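Local coordinates for protein coenzyme f420-dependent n5,n10-methylenetetrahydromethanopterin reductase (Methanopyrus kandleri, PDB 1EZW) that catalyses the reversible, coenzyme F420-dependent reduction of methylene-tetrahydromethanopterin to methyl-tetrahydromethanopterin, a step in methanogenesis from carbon dioxide, at residues 81-95 / 164-176. Sequence-based numbering, arbitrary orientation.
Sequences ATLDWISGGRAIIGM and RSIQGSDIPFYMG
Asp84, in the last turn of helix 73-86, meets Ile166 and Gln167 in the loop leading into strand 173-176, and its one buried carboxylate accepts four N-H groups, three from these two residues and one from Ala91 in its own segment. Its CB rests against CB of Ser165 and CD1 of Ile171, and that same CD1 methyl comes from the opposite direction to lie 3.8 Å from Asp84 CG. The anti placement of CG to the backbone N (chi1 -164°) carries the carboxylate off the helix toward the amides of Ile166 and Gln167. Gln167 N reaches Asp84 OD1 nearly along the C-O axis at 2.8 Å, and Ile166 N meets the same oxygen on the anti side, 21° out of the carboxylate plane. Asp84 OD2 receives Gln167 NE2 on its syn side at 2.8 Å, 33° out of that plane, while its anti lone pair is used by Ala91 N. The extended Gln167 side chain spends a second N-H of NE2 on Ala91 O, 3.0 Å away and on a lone pair, and a water joins that carbonyl to Gln167 OE1. With an alanine here in place of Asp84, the backbone amides of Ile166, Gln167 and Ala91 would probably lose their shared acceptor, and the Gln167 amide would be held less firmly, by Ala91 O and the water.

Both segments then run into neighbouring parallel strands of the (beta/alpha)8 barrel, 93-95 and 173-176, whose backbones alternate as donor and acceptor from Ile93 N to Pro172 O through to Gly176 N and Met95 O. On the Ile93 and Phe173 face, CG2 of Ile93 lies 3.8 Å from CD1 of the Phe173 ring, and Met95 CB reaches its CZ; Tyr139 of helix 127-142 touches both Ile93 and Phe173. At the helix end, a Schellman motif at Gly88 leads to Gly89, where a CB would clash with CG2 of Ile166, whose CD1 packs 3.7 Å from Gly88 CA.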
loop_
_atom_site.group_PDB
_atom_site.type_symbol
_atom_site.label_atom_id
_atom_site.label_comp_id
_atom_site.label_asym_id
_atom_site.label_seq_id
_atom_site.Cartn_x
_atom_site.Cartn_y
_atom_site.Cartn_z
ATOM N N ALA A 81 -7.736 14.190 9.855
ATOM C CA ALA A 81 -8.898 13.565 9.295
ATOM C C ALA A 81 -8.513 12.590 8.155
ATOM O O ALA A 81 -9.131 11.541 8.002
ATOM C CB ALA A 81 -9.879 14.620 8.767
ATOM N N THR A 82 -7.478 12.950 7.400
ATOM C CA THR A 82 -7.046 12.134 6.239
ATOM C C THR A 82 -6.413 10.836 6.737
ATOM O O THR A 82 -6.744 9.768 6.243
ATOM C CB THR A 82 -6.079 12.946 5.359
ATOM O OG1 THR A 82 -6.753 14.145 4.938
ATOM C CG2 THR A 82 -5.663 12.148 4.072
ATOM N N LEU A 83 -5.477 10.964 7.683
ATOM C CA LEU A 83 -4.844 9.787 8.284
ATOM C C LEU A 83 -5.931 8.915 8.897
ATOM O O LEU A 83 -5.882 7.692 8.763
ATOM C CB LEU A 83 -3.887 10.190 9.385
ATOM C CG LEU A 83 -3.164 9.042 10.106
ATOM C CD1 LEU A 83 -2.385 8.154 9.108
ATOM C CD2 LEU A 83 -2.167 9.651 11.088
ATOM N N ASP A 84 -6.913 9.508 9.588
ATOM C CA ASP A 84 -7.971 8.679 10.190
ATOM C C ASP A 84 -8.773 7.903 9.135
ATOM O O ASP A 84 -9.079 6.711 9.294
ATOM C CB ASP A 84 -8.961 9.556 10.970
ATOM C CG ASP A 84 -9.810 8.745 11.909
ATOM O OD1 ASP A 84 -11.050 8.843 11.830
ATOM O OD2 ASP A 84 -9.192 7.992 12.716
ATOM N N TRP A 85 -9.137 8.580 8.052
ATOM C CA TRP A 85 -9.917 7.927 7.022
ATOM C C TRP A 85 -9.104 6.790 6.365
ATOM O O TRP A 85 -9.581 5.647 6.221
ATOM C CB TRP A 85 -10.344 8.968 5.965
ATOM C CG TRP A 85 -11.363 8.406 5.016
ATOM C CD1 TRP A 85 -12.744 8.541 5.098
ATOM C CD2 TRP A 85 -11.101 7.602 3.864
ATOM N NE1 TRP A 85 -13.340 7.855 4.050
ATOM C CE2 TRP A 85 -12.358 7.274 3.286
ATOM C CE3 TRP A 85 -9.928 7.112 3.262
ATOM C CZ2 TRP A 85 -12.468 6.482 2.127
ATOM C CZ3 TRP A 85 -10.039 6.314 2.122
ATOM C CH2 TRP A 85 -11.297 6.007 1.563
ATOM N N ILE A 86 -7.888 7.096 5.927
ATOM C CA ILE A 86 -7.074 6.072 5.292
ATOM C C ILE A 86 -6.784 4.860 6.184
ATOM O O ILE A 86 -6.759 3.731 5.703
ATOM C CB ILE A 86 -5.750 6.696 4.794
ATOM C CG1 ILE A 86 -6.095 7.676 3.648
ATOM C CG2 ILE A 86 -4.835 5.598 4.214
ATOM C CD1 ILE A 86 -4.910 8.509 3.158
ATOM N N SER A 87 -6.617 5.100 7.499
ATOM C CA SER A 87 -6.313 4.024 8.444
ATOM C C SER A 87 -7.564 3.292 8.934
ATOM O O SER A 87 -7.426 2.367 9.732
ATOM C CB SER A 87 -5.552 4.556 9.662
ATOM O OG SER A 87 -6.418 5.391 10.444
ATOM N N GLY A 88 -8.752 3.665 8.475
ATOM C CA GLY A 88 -9.956 2.948 8.943
ATOM C C GLY A 88 -10.326 3.302 10.392
ATOM O O GLY A 88 -10.875 2.470 11.139
ATOM N N GLY A 89 -10.000 4.530 10.781
ATOM C CA GLY A 89 -10.373 5.056 12.095
ATOM C C GLY A 89 -9.410 4.779 13.218
ATOM O O GLY A 89 -9.858 4.508 14.372
ATOM N N ARG A 90 -8.112 4.895 12.915
ATOM C CA ARG A 90 -7.051 4.637 13.881
ATOM C C ARG A 90 -6.177 5.835 14.250
ATOM O O ARG A 90 -5.162 5.669 14.909
ATOM C CB ARG A 90 -6.128 3.502 13.377
ATOM C CG ARG A 90 -6.824 2.161 13.406
ATOM C CD ARG A 90 -5.875 1.084 12.929
ATOM N NE ARG A 90 -5.589 1.161 11.490
ATOM C CZ ARG A 90 -4.369 0.990 10.978
ATOM N NH1 ARG A 90 -4.192 1.051 9.654
ATOM N NH2 ARG A 90 -3.318 0.840 11.775
ATOM N N ALA A 91 -6.551 7.030 13.807
ATOM C CA ALA A 91 -5.732 8.175 14.111
ATOM C C ALA A 91 -5.764 8.606 15.571
ATOM O O ALA A 91 -6.773 8.424 16.254
ATOM C CB ALA A 91 -6.151 9.372 13.235
ATOM N N ILE A 92 -4.659 9.192 15.982
ATOM C CA ILE A 92 -4.527 9.807 17.317
ATOM C C ILE A 92 -3.794 11.124 17.090
ATOM O O ILE A 92 -3.044 11.297 16.109
ATOM C CB ILE A 92 -3.745 8.914 18.312
ATOM C CG1 ILE A 92 -2.331 8.639 17.789
ATOM C CG2 ILE A 92 -4.542 7.643 18.579
ATOM C CD1 ILE A 92 -1.516 7.563 18.577
ATOM N N ILE A 93 -3.976 12.091 17.995
ATOM C CA ILE A 93 -3.278 13.364 17.842
ATOM C C ILE A 93 -2.332 13.568 19.037
ATOM O O ILE A 93 -2.776 13.378 20.173
ATOM C CB ILE A 93 -4.286 14.540 17.905
ATOM C CG1 ILE A 93 -5.275 14.454 16.747
ATOM C CG2 ILE A 93 -3.513 15.882 17.906
ATOM C CD1 ILE A 93 -6.539 15.327 16.966
ATOM N N GLY A 94 -1.070 13.925 18.767
ATOM C CA GLY A 94 -0.095 14.278 19.800
ATOM C C GLY A 94 0.203 15.757 19.537
ATOM O O GLY A 94 0.717 16.088 18.489
ATOM N N MET A 95 -0.104 16.667 20.470
ATOM C CA MET A 95 0.111 18.089 20.202
ATOM C C MET A 95 0.958 18.704 21.315
ATOM O O MET A 95 0.683 18.490 22.479
ATOM C CB MET A 95 -1.267 18.777 20.171
ATOM C CG MET A 95 -1.215 20.275 19.926
ATOM S SD MET A 95 -0.591 20.719 18.287
ATOM C CE MET A 95 -1.860 20.019 17.264
ATOM N N ARG A 164 -14.006 14.032 5.504
ATOM C CA ARG A 164 -14.570 13.425 6.683
ATOM C C ARG A 164 -13.633 12.341 7.216
ATOM O O ARG A 164 -13.034 11.564 6.457
ATOM C CB ARG A 164 -15.940 12.811 6.402
ATOM C CG ARG A 164 -17.065 13.871 6.253
ATOM C CD ARG A 164 -17.314 14.624 7.572
ATOM N NE ARG A 164 -18.396 15.611 7.432
ATOM C CZ ARG A 164 -18.264 16.804 6.857
ATOM N NH1 ARG A 164 -19.314 17.641 6.766
ATOM N NH2 ARG A 164 -17.082 17.193 6.419
ATOM N N SER A 165 -13.520 12.290 8.541
ATOM C CA SER A 165 -12.734 11.256 9.200
ATOM C C SER A 165 -13.684 10.087 9.466
ATOM O O SER A 165 -14.833 10.117 9.031
ATOM C CB SER A 165 -12.210 11.772 10.549
ATOM O OG SER A 165 -13.313 12.087 11.413
ATOM N N ILE A 166 -13.228 9.078 10.191
ATOM C CA ILE A 166 -14.112 7.963 10.535
ATOM C C ILE A 166 -14.509 8.067 12.004
ATOM O O ILE A 166 -15.690 7.921 12.345
ATOM C CB ILE A 166 -13.416 6.643 10.189
ATOM C CG1 ILE A 166 -13.464 6.501 8.669
ATOM C CG2 ILE A 166 -14.085 5.411 10.907
ATOM C CD1 ILE A 166 -12.617 5.442 8.150
ATOM N N GLN A 167 -13.553 8.376 12.876
ATOM C CA GLN A 167 -13.885 8.493 14.308
ATOM C C GLN A 167 -14.496 9.842 14.658
ATOM O O GLN A 167 -15.024 9.994 15.767
ATOM C CB GLN A 167 -12.645 8.381 15.182
ATOM C CG GLN A 167 -11.866 7.121 15.029
ATOM C CD GLN A 167 -10.676 7.133 15.970
ATOM O OE1 GLN A 167 -10.811 6.835 17.165
ATOM N NE2 GLN A 167 -9.506 7.527 15.456
ATOM N N GLY A 168 -14.411 10.826 13.757
ATOM C CA GLY A 168 -14.930 12.154 14.107
ATOM C C GLY A 168 -14.300 12.684 15.407
ATOM O O GLY A 168 -13.086 12.584 15.611
ATOM N N SER A 169 -15.098 13.276 16.293
ATOM C CA SER A 169 -14.518 13.787 17.522
ATOM C C SER A 169 -14.050 12.719 18.519
ATOM O O SER A 169 -13.518 13.065 19.574
ATOM C CB SER A 169 -15.478 14.777 18.196
ATOM O OG SER A 169 -16.690 14.137 18.491
ATOM N N ASP A 170 -14.226 11.436 18.194
ATOM C CA ASP A 170 -13.735 10.351 19.062
ATOM C C ASP A 170 -12.207 10.206 18.912
ATOM O O ASP A 170 -11.576 9.448 19.663
ATOM C CB ASP A 170 -14.396 9.010 18.738
ATOM C CG ASP A 170 -15.810 8.912 19.272
ATOM O OD1 ASP A 170 -16.498 7.921 18.947
ATOM O OD2 ASP A 170 -16.218 9.821 20.025
ATOM N N ILE A 171 -11.604 10.892 17.924
ATOM C CA ILE A 171 -10.136 10.823 17.810
ATOM C C ILE A 171 -9.539 11.361 19.099
ATOM O O ILE A 171 -9.901 12.449 19.551
ATOM C CB ILE A 171 -9.615 11.692 16.618
ATOM C CG1 ILE A 171 -10.127 11.075 15.323
ATOM C CG2 ILE A 171 -8.073 11.738 16.622
ATOM C CD1 ILE A 171 -9.641 11.830 14.042
ATOM N N PRO A 172 -8.644 10.597 19.737
ATOM C CA PRO A 172 -8.031 11.052 20.994
ATOM C C PRO A 172 -7.075 12.204 20.834
ATOM O O PRO A 172 -6.298 12.253 19.890
ATOM C CB PRO A 172 -7.295 9.822 21.519
ATOM C CG PRO A 172 -7.851 8.657 20.756
ATOM C CD PRO A 172 -8.177 9.251 19.369
ATOM N N PHE A 173 -7.120 13.131 21.793
ATOM C CA PHE A 173 -6.248 14.272 21.783
ATOM C C PHE A 173 -5.247 14.149 22.915
ATOM O O PHE A 173 -5.618 14.217 24.087
ATOM C CB PHE A 173 -7.060 15.571 21.997
ATOM C CG PHE A 173 -6.242 16.825 21.885
ATOM C CD1 PHE A 173 -5.793 17.295 20.633
ATOM C CD2 PHE A 173 -5.923 17.563 23.028
ATOM C CE1 PHE A 173 -5.052 18.468 20.520
ATOM C CE2 PHE A 173 -5.174 18.744 22.920
ATOM C CZ PHE A 173 -4.735 19.207 21.682
ATOM N N TYR A 174 -3.982 13.938 22.583
ATOM C CA TYR A 174 -2.943 13.856 23.610
ATOM C C TYR A 174 -2.095 15.114 23.577
ATOM O O TYR A 174 -1.748 15.614 22.514
ATOM C CB TYR A 174 -2.002 12.650 23.328
ATOM C CG TYR A 174 -2.566 11.309 23.705
ATOM C CD1 TYR A 174 -3.694 10.779 23.071
ATOM C CD2 TYR A 174 -1.964 10.553 24.716
ATOM C CE1 TYR A 174 -4.212 9.537 23.426
ATOM C CE2 TYR A 174 -2.474 9.299 25.097
ATOM C CZ TYR A 174 -3.605 8.796 24.444
ATOM O OH TYR A 174 -4.192 7.600 24.747
ATOM N N MET A 175 -1.738 15.647 24.743
ATOM C CA MET A 175 -0.901 16.814 24.786
ATOM C C MET A 175 0.474 16.543 25.356
ATOM O O MET A 175 0.588 15.881 26.387
ATOM C CB MET A 175 -1.537 17.855 25.703
ATOM C CG MET A 175 -2.414 18.790 25.022
ATOM S SD MET A 175 -2.899 20.068 26.284
ATOM C CE MET A 175 -1.728 20.760 26.663
ATOM N N GLY A 176 1.507 17.064 24.722
ATOM C CA GLY A 176 2.830 16.923 25.295
ATOM C C GLY A 176 2.870 17.884 26.494
ATOM O O GLY A 176 2.312 18.981 26.432
HETATM O O HOH W 1 -8.052 6.148 18.098
#